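Local coordinates for protein butyrophilin subfamily 1 member A1 (Bos taurus, PDB 4HH8) that probably takes part in secreting milk-fat droplets and probably restrains the proliferation and cytokine secretion of activated T cells, this chain being its extracellular immunoglobulin portion, at residues 18-23 against 121-126; 30-35 against 98-103; 42-47 against 86-91; 49-54 against 93-98; 58-63 against 72-77. The protein carries 1 engineered substitution. All coordinates share one frame; numbering follows the deposited sequence.

Contact 1: 18-23 against 121-126. Unlike the reference sequence in segment 18-23: Pro21 (reference Gln).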
# COMPACT_ATOMS: atom_id res chain seq x y z
N ILE A 18 18.35 -12.11 -6.37
CA ILE A 18 17.60 -11.16 -7.17
C ILE A 18 16.26 -10.83 -6.53
O ILE A 18 15.51 -11.72 -6.17
CB ILE A 18 17.32 -11.75 -8.58
CG1 ILE A 18 18.56 -12.43 -9.15
CG2 ILE A 18 16.88 -10.63 -9.55
CD1 ILE A 18 18.32 -13.14 -10.48
N GLY A 19 15.93 -9.54 -6.41
CA GLY A 19 14.60 -9.15 -5.96
C GLY A 19 13.64 -8.98 -7.13
O GLY A 19 14.04 -9.10 -8.28
N PRO A 20 12.35 -8.71 -6.86
CA PRO A 20 11.42 -8.58 -8.01
C PRO A 20 11.69 -7.36 -8.89
O PRO A 20 12.24 -6.36 -8.41
CB PRO A 20 10.03 -8.46 -7.35
CG PRO A 20 10.26 -8.71 -5.85
CD PRO A 20 11.70 -8.46 -5.56
N PRO A 21 11.29 -7.43 -10.19
CA PRO A 21 11.38 -6.27 -11.11
C PRO A 21 10.73 -5.02 -10.52
O PRO A 21 11.26 -3.90 -10.64
CB PRO A 21 10.56 -6.71 -12.33
CG PRO A 21 10.49 -8.20 -12.27
CD PRO A 21 10.69 -8.62 -10.84
N GLU A 22 9.57 -5.23 -9.88
CA GLU A 22 8.78 -4.12 -9.35
C GLU A 22 8.29 -4.24 -7.90
O GLU A 22 8.43 -5.30 -7.29
CB GLU A 22 7.66 -3.83 -10.32
CG GLU A 22 7.98 -2.57 -11.09
CD GLU A 22 7.83 -2.70 -12.59
OE1 GLU A 22 6.72 -3.07 -13.06
OE2 GLU A 22 8.82 -2.38 -13.29
N PRO A 23 7.76 -3.15 -7.32
CA PRO A 23 7.16 -3.22 -5.97
C PRO A 23 6.10 -4.30 -5.90
O PRO A 23 5.45 -4.57 -6.92
CB PRO A 23 6.51 -1.85 -5.80
CG PRO A 23 7.39 -0.91 -6.64
CD PRO A 23 7.78 -1.76 -7.84
N ALA A 121 19.21 -8.64 -1.76
CA ALA A 121 18.44 -7.86 -2.71
C ALA A 121 17.39 -7.10 -1.96
O ALA A 121 17.31 -7.21 -0.75
CB ALA A 121 17.81 -8.75 -3.76
N ILE A 122 16.59 -6.34 -2.69
CA ILE A 122 15.64 -5.40 -2.14
C ILE A 122 14.28 -5.78 -2.67
O ILE A 122 14.16 -6.10 -3.84
CB ILE A 122 16.02 -3.95 -2.59
CG1 ILE A 122 17.28 -3.50 -1.86
CG2 ILE A 122 14.88 -2.94 -2.37
CD1 ILE A 122 17.93 -2.24 -2.42
N VAL A 123 13.28 -5.81 -1.79
CA VAL A 123 11.87 -5.93 -2.21
C VAL A 123 11.11 -4.74 -1.64
O VAL A 123 11.29 -4.37 -0.46
CB VAL A 123 11.20 -7.22 -1.68
CG1 VAL A 123 9.89 -7.54 -2.46
CG2 VAL A 123 12.13 -8.38 -1.76
N HIS A 124 10.28 -4.12 -2.47
CA HIS A 124 9.51 -2.99 -2.01
C HIS A 124 8.12 -3.52 -1.82
O HIS A 124 7.59 -4.13 -2.72
CB HIS A 124 9.51 -1.83 -3.02
CG HIS A 124 10.87 -1.24 -3.26
ND1 HIS A 124 11.48 -0.37 -2.37
CD2 HIS A 124 11.74 -1.39 -4.29
CE1 HIS A 124 12.66 -0.01 -2.84
NE2 HIS A 124 12.85 -0.62 -4.01
N LEU A 125 7.58 -3.36 -0.61
CA LEU A 125 6.16 -3.60 -0.39
C LEU A 125 5.40 -2.29 -0.51
O LEU A 125 5.73 -1.30 0.13
CB LEU A 125 5.93 -4.21 0.99
CG LEU A 125 4.45 -4.55 1.22
CD1 LEU A 125 3.95 -5.51 0.14
CD2 LEU A 125 4.25 -5.10 2.60
N LYS A 126 4.38 -2.25 -1.35
CA LYS A 126 3.53 -1.07 -1.46
C LYS A 126 2.16 -1.43 -0.97
O LYS A 126 1.51 -2.23 -1.59
CB LYS A 126 3.39 -0.60 -2.92
CG LYS A 126 4.63 0.09 -3.51
CD LYS A 126 4.82 1.45 -2.94
CE LYS A 126 5.77 2.23 -3.79
NZ LYS A 126 5.87 3.55 -3.17
O HOH W 1 10.13 -4.79 -5.27
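Val123 turns its CG1 anti to the backbone N (chi1 -163°), and that methyl meets the ring of Pro20, whose CG lies 3.6 Å from Val123 CG1; the two side chains cross at about a right angle. The site is the kink in the first strand of a V-set immunoglobulin domain, where the chain leaves the sheet of strand 32-39 and joins the other sheet beside strand 117-128. The evidence lies at both ends of the loop: Ile18 still bonds to Arg37 through its backbone, whereas His124 bonds to Ile24. Segments 18-23 and 121-126 run in nearly the same direction, 13° apart, yet no direct hydrogen bond joins them. At the entry to the kink, Ala121 CB sits 3.3 Å from Gly19 N; a side chain on Gly19 would collide with Ile122 O. At the exit, Pro23 CB touches Lys126 CG at 3.5 Å, and a bend at chi2 (-72°) then carries the rest of the lysine away. Pro23 also makes a C-H...O contact, its CA lying 3.4 Å from His124 O. The middle of the loop stands off the strand, and a water spans the interval, accepting from His124 N at 2.9 Å and donating to Glu22 O at 2.7 Å.

Contact 2: 30-35 against 98-103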
# COMPACT_ATOMS: atom_id res chain seq x y z
N GLU A 30 -4.99 -8.00 3.77
CA GLU A 30 -4.67 -9.23 3.01
C GLU A 30 -3.26 -9.69 3.30
O GLU A 30 -2.50 -9.02 3.99
CB GLU A 30 -4.79 -9.04 1.49
CG GLU A 30 -6.01 -8.30 0.95
CD GLU A 30 -7.34 -8.94 1.24
OE1 GLU A 30 -7.42 -10.20 1.23
OE2 GLU A 30 -8.31 -8.18 1.48
N ASP A 31 -2.88 -10.84 2.75
CA ASP A 31 -1.51 -11.29 2.84
C ASP A 31 -0.70 -10.78 1.67
O ASP A 31 -1.23 -10.55 0.59
CB ASP A 31 -1.45 -12.82 2.90
CG ASP A 31 -2.39 -13.40 3.99
OD1 ASP A 31 -2.80 -12.63 4.91
OD2 ASP A 31 -2.73 -14.61 3.88
N ALA A 32 0.59 -10.58 1.89
CA ALA A 32 1.50 -10.28 0.82
C ALA A 32 2.67 -11.24 0.87
O ALA A 32 3.06 -11.72 1.93
CB ALA A 32 2.02 -8.86 0.91
N GLU A 33 3.25 -11.47 -0.30
CA GLU A 33 4.42 -12.31 -0.44
C GLU A 33 5.53 -11.49 -1.02
O GLU A 33 5.33 -10.84 -2.03
CB GLU A 33 4.09 -13.54 -1.32
CG GLU A 33 3.05 -14.47 -0.60
CD GLU A 33 2.87 -15.84 -1.30
OE1 GLU A 33 3.72 -16.21 -2.12
OE2 GLU A 33 1.86 -16.52 -1.06
N LEU A 34 6.69 -11.54 -0.36
CA LEU A 34 7.90 -10.83 -0.74
C LEU A 34 8.92 -11.82 -1.27
O LEU A 34 9.62 -12.44 -0.50
CB LEU A 34 8.50 -10.09 0.44
CG LEU A 34 7.80 -8.81 0.91
CD1 LEU A 34 6.28 -8.90 0.86
CD2 LEU A 34 8.27 -8.48 2.31
N PRO A 35 9.02 -11.97 -2.59
CA PRO A 35 9.87 -13.04 -3.18
C PRO A 35 11.28 -12.57 -3.40
O PRO A 35 11.52 -11.37 -3.53
CB PRO A 35 9.19 -13.34 -4.51
CG PRO A 35 8.32 -12.02 -4.83
CD PRO A 35 8.36 -11.12 -3.61
N GLN A 98 1.12 -11.88 6.80
CA GLN A 98 -0.33 -11.93 6.91
C GLN A 98 -0.88 -10.65 7.46
O GLN A 98 -0.20 -9.95 8.22
CB GLN A 98 -0.76 -13.07 7.83
CG GLN A 98 -0.45 -14.42 7.24
CD GLN A 98 -0.91 -15.55 8.14
OE1 GLN A 98 -0.93 -15.42 9.37
NE2 GLN A 98 -1.28 -16.67 7.52
N GLU A 99 -2.12 -10.35 7.05
CA GLU A 99 -2.85 -9.21 7.56
C GLU A 99 -2.03 -7.92 7.44
O GLU A 99 -1.69 -7.27 8.46
CB GLU A 99 -3.35 -9.47 8.98
CG GLU A 99 -4.84 -9.88 8.98
CD GLU A 99 -5.11 -11.22 9.69
OE1 GLU A 99 -5.10 -11.23 10.95
OE2 GLU A 99 -5.34 -12.25 9.00
N VAL A 100 -1.73 -7.56 6.19
CA VAL A 100 -0.90 -6.38 5.91
C VAL A 100 -1.54 -5.12 6.48
O VAL A 100 -2.75 -4.94 6.38
CB VAL A 100 -0.63 -6.25 4.40
CG1 VAL A 100 -0.29 -4.81 4.01
CG2 VAL A 100 0.47 -7.21 4.02
N LYS A 101 -0.73 -4.29 7.14
CA LYS A 101 -1.16 -2.94 7.52
C LYS A 101 -0.31 -1.85 6.88
O LYS A 101 0.76 -2.12 6.33
CB LYS A 101 -1.22 -2.72 9.05
CG LYS A 101 -0.30 -3.51 9.95
CD LYS A 101 -0.97 -3.58 11.38
CE LYS A 101 -0.30 -4.54 12.33
NZ LYS A 101 1.04 -4.05 12.85
N ALA A 102 -0.80 -0.61 6.98
CA ALA A 102 -0.09 0.57 6.48
C ALA A 102 1.37 0.69 6.94
O ALA A 102 2.24 1.06 6.16
CB ALA A 102 -0.87 1.84 6.86
N SER A 103 1.64 0.37 8.20
CA SER A 103 3.02 0.38 8.73
C SER A 103 3.97 -0.64 8.08
O SER A 103 5.20 -0.49 8.18
CB SER A 103 3.00 0.13 10.24
OG SER A 103 2.23 -1.04 10.49
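Asp31 and Gln98 lie side by side and point the same way, the carboxylate and the amide turned 31° from each other. The carboxylate lies along the glutamine stem, Asp31 OD1 3.6 Å from Gln98 CB, and no bond joins the carboxylate to the amide. With CG beside its own backbone N (chi1 -51°), Asp31 reaches the chain just beyond the glutamine, and OD1 accepts the N-H of Glu99 at 3.2 Å (Glu99 N to Asp31 OD1). That donor arrives on the anti side of the carboxylate, 21° out of its plane. The other oxygen, OD2, forms a salt bridge with Arg96, so the group is gripped through both oxygens and its rotation is probably well fixed. The arginine may also offset the nearness of the Glu99 carboxylate.

One residue further along, the backbones join directly: Val100 N donates to Glu30 O at 2.8 Å in a nearly straight bond. Beside this bond the valine side chain points toward segment 30-35. Val100 CG2 rests on Ala32 CB at 3.8 Å, and Val100 CB lies 3.4 Å from Glu30 O. Val100 also packs on Val127, and Ala32 on Leu125, which places this apolar pair against strand 117-128.

Polar at the rim and apolar inside, the contact ties the start of strand 32-39 to the loop joining strands 92-97 and 106-114. This is the E-F loop of a V-type immunoglobulin domain, which leads into the Asp-x-Gly-x-Tyr-x-Cys signature running from Asp104 to Cys110.

Contact 3: 42-47 against 86-91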
# COMPACT_ATOMS: atom_id res chain seq x y z
N VAL A 42 19.87 -22.53 -8.18
CA VAL A 42 20.26 -23.66 -7.35
C VAL A 42 19.42 -23.74 -6.07
O VAL A 42 18.83 -22.75 -5.67
CB VAL A 42 21.80 -23.64 -7.04
CG1 VAL A 42 22.58 -23.93 -8.33
CG2 VAL A 42 22.25 -22.30 -6.42
N SER A 43 19.36 -24.90 -5.44
CA SER A 43 18.60 -25.06 -4.19
C SER A 43 19.00 -24.09 -3.10
O SER A 43 20.18 -23.86 -2.88
CB SER A 43 18.74 -26.45 -3.60
OG SER A 43 18.00 -26.50 -2.38
N ALA A 44 18.02 -23.51 -2.44
CA ALA A 44 18.27 -22.67 -1.27
C ALA A 44 17.99 -23.42 0.07
O ALA A 44 18.13 -22.80 1.12
CB ALA A 44 17.47 -21.34 -1.35
N LYS A 45 17.60 -24.70 0.01
CA LYS A 45 17.29 -25.52 1.23
C LYS A 45 18.45 -25.53 2.20
O LYS A 45 19.56 -25.88 1.80
CB LYS A 45 16.96 -26.98 0.89
CG LYS A 45 15.61 -27.18 0.21
CD LYS A 45 15.19 -28.65 0.19
CE LYS A 45 14.27 -28.93 -1.00
NZ LYS A 45 14.31 -30.37 -1.41
N GLY A 46 18.23 -25.15 3.46
CA GLY A 46 19.30 -25.20 4.49
C GLY A 46 20.13 -23.94 4.63
O GLY A 46 21.01 -23.87 5.49
N MSE A 47 19.86 -22.95 3.79
CA MSE A 47 20.58 -21.69 3.83
C MSE A 47 20.00 -20.81 4.91
O MSE A 47 18.88 -21.01 5.33
CB MSE A 47 20.44 -20.96 2.49
CG MSE A 47 21.28 -21.54 1.39
SE MSE A 47 21.37 -20.31 -0.12
CE MSE A 47 22.64 -18.99 0.47
N ASP A 86 7.53 -23.55 -1.94
CA ASP A 86 7.16 -24.52 -3.01
C ASP A 86 8.35 -24.74 -3.96
O ASP A 86 8.52 -25.83 -4.49
CB ASP A 86 5.98 -24.02 -3.89
CG ASP A 86 4.92 -23.23 -3.12
OD1 ASP A 86 4.58 -23.61 -1.97
OD2 ASP A 86 4.40 -22.24 -3.70
N HIS A 87 9.12 -23.68 -4.19
CA HIS A 87 10.13 -23.66 -5.23
C HIS A 87 11.53 -23.50 -4.65
O HIS A 87 12.45 -23.08 -5.35
CB HIS A 87 9.85 -22.50 -6.20
CG HIS A 87 8.55 -22.61 -6.93
ND1 HIS A 87 8.26 -23.65 -7.80
CD2 HIS A 87 7.45 -21.81 -6.92
CE1 HIS A 87 7.04 -23.49 -8.29
NE2 HIS A 87 6.53 -22.39 -7.77
N ILE A 88 11.69 -23.80 -3.37
CA ILE A 88 12.99 -23.60 -2.72
C ILE A 88 14.11 -24.41 -3.36
O ILE A 88 15.28 -23.97 -3.40
CB ILE A 88 12.89 -23.85 -1.18
CG1 ILE A 88 14.13 -23.31 -0.45
CG2 ILE A 88 12.55 -25.37 -0.86
CD1 ILE A 88 14.03 -23.47 1.09
N ALA A 89 13.78 -25.58 -3.88
CA ALA A 89 14.78 -26.42 -4.50
C ALA A 89 15.38 -25.82 -5.76
O ALA A 89 16.42 -26.27 -6.24
CB ALA A 89 14.24 -27.82 -4.80
N GLU A 90 14.73 -24.81 -6.31
CA GLU A 90 15.35 -24.08 -7.41
C GLU A 90 15.75 -22.66 -7.01
O GLU A 90 16.13 -21.84 -7.87
CB GLU A 90 14.48 -24.11 -8.68
CG GLU A 90 13.24 -23.23 -8.64
CD GLU A 90 12.46 -23.31 -9.95
OE1 GLU A 90 12.96 -22.75 -10.97
OE2 GLU A 90 11.36 -23.93 -9.97
N GLY A 91 15.69 -22.38 -5.71
CA GLY A 91 16.28 -21.15 -5.19
C GLY A 91 15.30 -20.01 -5.03
O GLY A 91 15.69 -18.91 -4.68
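Ile88 lies against Ala44 and Lys45, and each of its branches finds a different part of the loop. From CB, CG1 is anti to the backbone N (chi1 -165°), which lays it over the link between the two residues, 3.8 Å from Lys45 N and 4.0 Å from Ala44 CB. At the tip, CD1 continues the extended chain to 3.9 Å from Lys45 CA. The second branch, CG2, turns to the lysine side chain and meets Lys45 CG at 3.7 Å. Lys45 itself stays extended, and further out its CE reaches over to Ala89 CB.

The backbone of Ile88 takes part as well. Ala44 N donates to Ile88 O at 2.9 Å, almost straight at 178°, and Gly91 N reaches Ile88 O at 2.8 Å from the other face of the carbonyl plane, so this oxygen is gripped twice. Gly91 passes close under Val42, and any CB on it would collide with Val42 O. Next to the join, Ser43 OG accepts from Lys45 N at 3.0 Å in an ST turn, and a type II turn runs from Ala44 to Met47. Cutting Ile88 back to an alanine would probably open a gap beneath Ala44 and leave the aliphatic part of Lys45 freer to move, while the backbone bond could persist.

The contact joins two loops at one end of the V-type sandwich, that between strands 32-39 and 48-52 and that between 81-85 and 92-97. Inward, Ala44 packs on Leu38 of strand 32-39 and Phe112 of strand 106-114, and Ile88 packs on Val93 of strand 92-97.

Contact 4: 49-54 against 93-98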
# COMPACT_ATOMS: atom_id res chain seq x y z
N LEU A 49 18.09 -17.75 5.47
CA LEU A 49 17.17 -16.85 4.78
C LEU A 49 16.71 -15.78 5.76
O LEU A 49 16.06 -16.12 6.74
CB LEU A 49 15.94 -17.62 4.27
CG LEU A 49 16.24 -18.88 3.45
CD1 LEU A 49 14.99 -19.67 3.15
CD2 LEU A 49 17.01 -18.60 2.14
N ARG A 50 17.04 -14.51 5.53
CA ARG A 50 16.68 -13.44 6.45
C ARG A 50 15.97 -12.31 5.70
O ARG A 50 16.52 -11.77 4.75
CB ARG A 50 17.93 -12.86 7.12
CG ARG A 50 17.63 -11.75 8.13
CD ARG A 50 18.90 -11.02 8.65
NE ARG A 50 19.72 -11.96 9.42
CZ ARG A 50 19.71 -12.09 10.75
NH1 ARG A 50 18.93 -11.33 11.52
NH2 ARG A 50 20.50 -13.00 11.31
N TRP A 51 14.77 -11.96 6.12
CA TRP A 51 14.16 -10.72 5.61
C TRP A 51 14.22 -9.70 6.73
O TRP A 51 13.98 -10.02 7.90
CB TRP A 51 12.72 -10.96 5.19
CG TRP A 51 12.53 -11.40 3.78
CD1 TRP A 51 12.03 -10.67 2.77
CD2 TRP A 51 12.81 -12.70 3.25
NE1 TRP A 51 11.96 -11.43 1.63
CE2 TRP A 51 12.44 -12.68 1.90
CE3 TRP A 51 13.27 -13.90 3.81
CZ2 TRP A 51 12.56 -13.78 1.06
CZ3 TRP A 51 13.39 -15.01 2.98
CH2 TRP A 51 13.04 -14.94 1.61
N PHE A 52 14.58 -8.46 6.40
CA PHE A 52 14.65 -7.42 7.41
C PHE A 52 14.32 -6.07 6.81
O PHE A 52 14.24 -5.91 5.58
CB PHE A 52 16.02 -7.42 8.12
CG PHE A 52 17.19 -7.07 7.23
CD1 PHE A 52 17.68 -5.77 7.17
CD2 PHE A 52 17.83 -8.06 6.47
CE1 PHE A 52 18.75 -5.43 6.38
CE2 PHE A 52 18.93 -7.74 5.68
CZ PHE A 52 19.40 -6.41 5.64
N ARG A 53 14.13 -5.09 7.68
CA ARG A 53 13.81 -3.75 7.23
C ARG A 53 15.00 -2.83 7.44
O ARG A 53 15.90 -2.77 6.60
CB ARG A 53 12.54 -3.27 7.90
CG ARG A 53 11.32 -3.92 7.26
CD ARG A 53 10.04 -3.49 7.84
NE ARG A 53 9.55 -2.25 7.27
CZ ARG A 53 8.36 -1.73 7.56
NH1 ARG A 53 7.57 -2.35 8.41
NH2 ARG A 53 7.98 -0.58 7.03
N GLU A 54 15.04 -2.17 8.58
CA GLU A 54 16.10 -1.21 8.83
C GLU A 54 17.31 -1.88 9.51
O GLU A 54 18.44 -1.68 9.06
CB GLU A 54 15.54 0.02 9.58
CG GLU A 54 14.95 1.08 8.60
CD GLU A 54 13.53 1.55 8.96
OE1 GLU A 54 13.32 2.06 10.09
OE2 GLU A 54 12.61 1.43 8.09
N VAL A 93 12.00 -18.42 -3.16
CA VAL A 93 11.24 -18.44 -1.90
C VAL A 93 10.58 -17.09 -1.69
O VAL A 93 10.82 -16.17 -2.44
CB VAL A 93 12.13 -18.75 -0.65
CG1 VAL A 93 12.84 -20.03 -0.80
CG2 VAL A 93 13.12 -17.64 -0.39
N ALA A 94 9.75 -16.98 -0.66
CA ALA A 94 9.17 -15.69 -0.34
C ALA A 94 8.82 -15.76 1.12
O ALA A 94 8.76 -16.85 1.68
CB ALA A 94 7.92 -15.43 -1.18
N VAL A 95 8.64 -14.59 1.73
CA VAL A 95 8.10 -14.48 3.07
C VAL A 95 6.69 -13.99 2.87
O VAL A 95 6.50 -13.00 2.17
CB VAL A 95 8.91 -13.50 3.96
CG1 VAL A 95 8.15 -13.14 5.25
CG2 VAL A 95 10.19 -14.16 4.36
N ARG A 96 5.73 -14.74 3.42
CA ARG A 96 4.35 -14.34 3.47
C ARG A 96 4.10 -13.51 4.74
O ARG A 96 4.39 -13.97 5.86
CB ARG A 96 3.42 -15.55 3.43
CG ARG A 96 1.94 -15.15 3.22
CD ARG A 96 0.99 -16.34 2.95
NE ARG A 96 1.00 -17.32 4.04
CZ ARG A 96 -0.08 -17.77 4.69
NH1 ARG A 96 -1.31 -17.35 4.38
NH2 ARG A 96 0.07 -18.68 5.67
N ILE A 97 3.64 -12.27 4.56
CA ILE A 97 3.23 -11.46 5.69
C ILE A 97 1.71 -11.40 5.71
O ILE A 97 1.10 -10.96 4.75
CB ILE A 97 3.80 -10.04 5.65
CG1 ILE A 97 5.31 -10.09 5.40
CG2 ILE A 97 3.50 -9.30 7.00
CD1 ILE A 97 5.94 -8.73 5.25
N GLN A 98 1.12 -11.88 6.80
CA GLN A 98 -0.33 -11.93 6.91
C GLN A 98 -0.88 -10.65 7.46
O GLN A 98 -0.20 -9.95 8.22
CB GLN A 98 -0.76 -13.07 7.83
CG GLN A 98 -0.45 -14.42 7.24
CD GLN A 98 -0.91 -15.55 8.14
OE1 GLN A 98 -0.93 -15.42 9.37
NE2 GLN A 98 -1.28 -16.67 7.52
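Trp51 meets Val95 through a CH-pi contact: Val95 CG2 stands over one face of the indole, 23° off the normal of the six-membered ring and displaced toward its rim. The methyl is modelled closer to the ring carbons than carbons normally sit, so its position over the face is more dependable than any distance. The two side chains slide past each other in opposite directions, and the valine methyl covers part of one ring face.

Apolar contact at the ring edge comes from Val93. Its CG2 lies in the indole plane, 3.4 Å from Trp51 CH2. A chi1 of -57° places this methyl between the backbone N and the carbonyl carbon, a crowded position that aims it at the outer corner of the ring. The same CG2 faces Leu49 CD1 more loosely, at 4.5 Å. Between the two valines, Ala94 CA approaches Trp51 CZ2 obliquely at 4.1 Å.

No hydrogen bond crosses between the segments. The axes of strand segments 49-52 and 93-97 pass 8.8 Å apart at 45°, the relation of strands in facing sheets of an immunoglobulin sandwich. Trp51 holds the position of the core tryptophan of strand C in this fold, and its side chain also touches Cys110, which is disulfide-bonded to Cys36.

The apolar layer continues through neighbours in both sheets. Phe61, from the strand beside Trp51, packs on both Trp51 and Val95, while Leu83, from the strand beside Val93, touches both Val93 and Leu49.

Contact 5: 58-63 against 72-77. Unlike the reference sequence in segment 58-63: Leu62 (reference Val).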
# COMPACT_ATOMS: atom_id res chain seq x y z
N PRO A 58 16.67 -7.23 15.16
CA PRO A 58 15.78 -8.36 14.86
C PRO A 58 15.16 -8.23 13.47
O PRO A 58 15.00 -7.11 12.96
CB PRO A 58 14.71 -8.29 15.95
CG PRO A 58 15.01 -7.06 16.78
CD PRO A 58 16.04 -6.26 16.08
N ALA A 59 14.85 -9.38 12.87
CA ALA A 59 14.48 -9.48 11.47
C ALA A 59 12.98 -9.59 11.34
O ALA A 59 12.29 -9.84 12.33
CB ALA A 59 15.15 -10.69 10.82
N VAL A 60 12.47 -9.35 10.13
CA VAL A 60 11.08 -9.63 9.80
C VAL A 60 10.85 -11.15 9.83
O VAL A 60 9.83 -11.62 10.35
CB VAL A 60 10.74 -9.05 8.39
CG1 VAL A 60 9.36 -9.50 7.89
CG2 VAL A 60 10.83 -7.56 8.43
N PHE A 61 11.79 -11.90 9.26
CA PHE A 61 11.70 -13.35 9.15
C PHE A 61 13.12 -13.93 9.09
O PHE A 61 14.03 -13.37 8.43
CB PHE A 61 10.85 -13.82 7.96
CG PHE A 61 10.84 -15.32 7.80
CD1 PHE A 61 9.92 -16.10 8.50
CD2 PHE A 61 11.80 -15.95 7.04
CE1 PHE A 61 9.95 -17.49 8.39
CE2 PHE A 61 11.84 -17.34 6.96
CZ PHE A 61 10.91 -18.11 7.63
N LEU A 62 13.33 -15.00 9.85
CA LEU A 62 14.63 -15.65 9.88
C LEU A 62 14.48 -17.17 9.91
O LEU A 62 13.80 -17.74 10.78
CB LEU A 62 15.50 -15.13 11.03
CG LEU A 62 16.93 -15.69 11.06
CD1 LEU A 62 17.70 -15.45 9.75
CD2 LEU A 62 17.76 -15.18 12.30
N SER A 63 15.04 -17.82 8.90
CA SER A 63 15.20 -19.27 8.90
C SER A 63 16.68 -19.59 8.94
O SER A 63 17.46 -18.97 8.20
CB SER A 63 14.61 -19.87 7.64
OG SER A 63 14.57 -21.27 7.74
N GLU A 72 14.52 -14.42 17.07
CA GLU A 72 15.38 -13.47 16.38
C GLU A 72 14.54 -12.58 15.44
O GLU A 72 15.10 -11.79 14.68
CB GLU A 72 16.45 -14.22 15.60
CG GLU A 72 17.36 -15.14 16.43
CD GLU A 72 18.71 -15.36 15.79
OE1 GLU A 72 19.32 -14.39 15.25
OE2 GLU A 72 19.15 -16.53 15.81
N GLU A 73 13.22 -12.75 15.49
CA GLU A 73 12.26 -11.97 14.70
C GLU A 73 11.64 -10.83 15.52
O GLU A 73 11.30 -11.03 16.69
CB GLU A 73 11.16 -12.88 14.17
CG GLU A 73 11.71 -13.99 13.27
CD GLU A 73 10.64 -14.92 12.71
OE1 GLU A 73 9.56 -15.04 13.31
OE2 GLU A 73 10.87 -15.53 11.64
N MSE A 74 11.49 -9.66 14.91
CA MSE A 74 10.72 -8.56 15.51
C MSE A 74 9.41 -9.08 16.05
O MSE A 74 8.74 -9.89 15.39
CB MSE A 74 10.43 -7.46 14.50
CG MSE A 74 11.62 -6.62 14.11
SE MSE A 74 11.24 -5.53 12.50
CE MSE A 74 12.42 -6.35 11.27
N ALA A 75 9.05 -8.60 17.25
CA ALA A 75 7.81 -9.03 17.93
C ALA A 75 6.53 -8.71 17.17
O ALA A 75 5.56 -9.47 17.24
CB ALA A 75 7.75 -8.48 19.36
N GLU A 76 6.53 -7.60 16.45
CA GLU A 76 5.42 -7.20 15.58
C GLU A 76 5.33 -7.99 14.27
O GLU A 76 4.36 -7.83 13.51
CB GLU A 76 5.56 -5.74 15.24
CG GLU A 76 7.02 -5.31 15.17
CD GLU A 76 7.19 -4.01 14.44
OE1 GLU A 76 6.78 -3.98 13.24
OE2 GLU A 76 7.72 -3.03 15.05
N TYR A 77 6.33 -8.81 13.97
CA TYR A 77 6.19 -9.74 12.85
C TYR A 77 5.92 -11.16 13.27
O TYR A 77 5.31 -11.90 12.54
CB TYR A 77 7.35 -9.59 11.87
CG TYR A 77 7.19 -8.32 11.07
CD1 TYR A 77 6.22 -8.24 10.06
CD2 TYR A 77 7.94 -7.17 11.37
CE1 TYR A 77 6.03 -7.06 9.35
CE2 TYR A 77 7.75 -5.99 10.67
CZ TYR A 77 6.80 -5.94 9.66
OH TYR A 77 6.62 -4.79 8.93
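Ala59 is held through both its N-H and its C=O: Met74 N donates to Ala59 O at 2.7 Å, and Ala59 N donates to Glu72 O at 3.0 Å, nearly straight at 172°. This pattern is a single parallel bridge between Ala59 and Glu73. A side chain supplies the third bond, Leu62 N reaching the anti lone pair of Glu73 OE2 at 3.1 Å. Glu68 brings like charge near this oxygen, possibly raising its pKa. Glu73, extended beyond CG, lies alongside Phe61, its carboxylate turned 48° from the ring. Replacing Glu73 with an alanine would probably leave the buried N-H of Leu62 without this acceptor.

Around the polar centre, Leu62 CD2 rests 3.4 Å from Glu72 OE1, while Glu72 OE2 forms a salt bridge with Arg64. Val60 divides its methyls: CG2 presses tightly on Met74 CE at 3.5 Å, and CG1 stands over one face of the Tyr77 ring, 4.2 Å from its centroid.

Val60 and Phe61 both face Trp51, a classic beta bulge where strand 61-64 runs beside strand 48-52. Segment 72-77 belongs to the link from strand 67-68 to strand 81-85, and Val81 of that last strand packs on Val60, Phe61 and Glu73.

How the contacts relate
All five contacts lie in the V-type domain, the other four nested inside the loop that contact 1 closes. Contacts 4 and 5 are buried: contact 4 joins the facing sheets by apolar and CH-pi packing alone, whereas contact 5 mixes backbone and carboxylate bonds with packing beside strand 61-64. They adjoin through paired strands 48-52 and 61-64. Contacts 2 and 4 share Gln98, and their strands 32-39 and 92-97 are paired neighbours. Contacts 2 and 3 are partly buried loop joins, each built on one backbone bond across the join with apolar support, a carboxylate bond being added in contact 2. Contact 1, at the surface, substitutes prolines and water for direct bonds, yet touches contact 2 through Pro20 and Pro35.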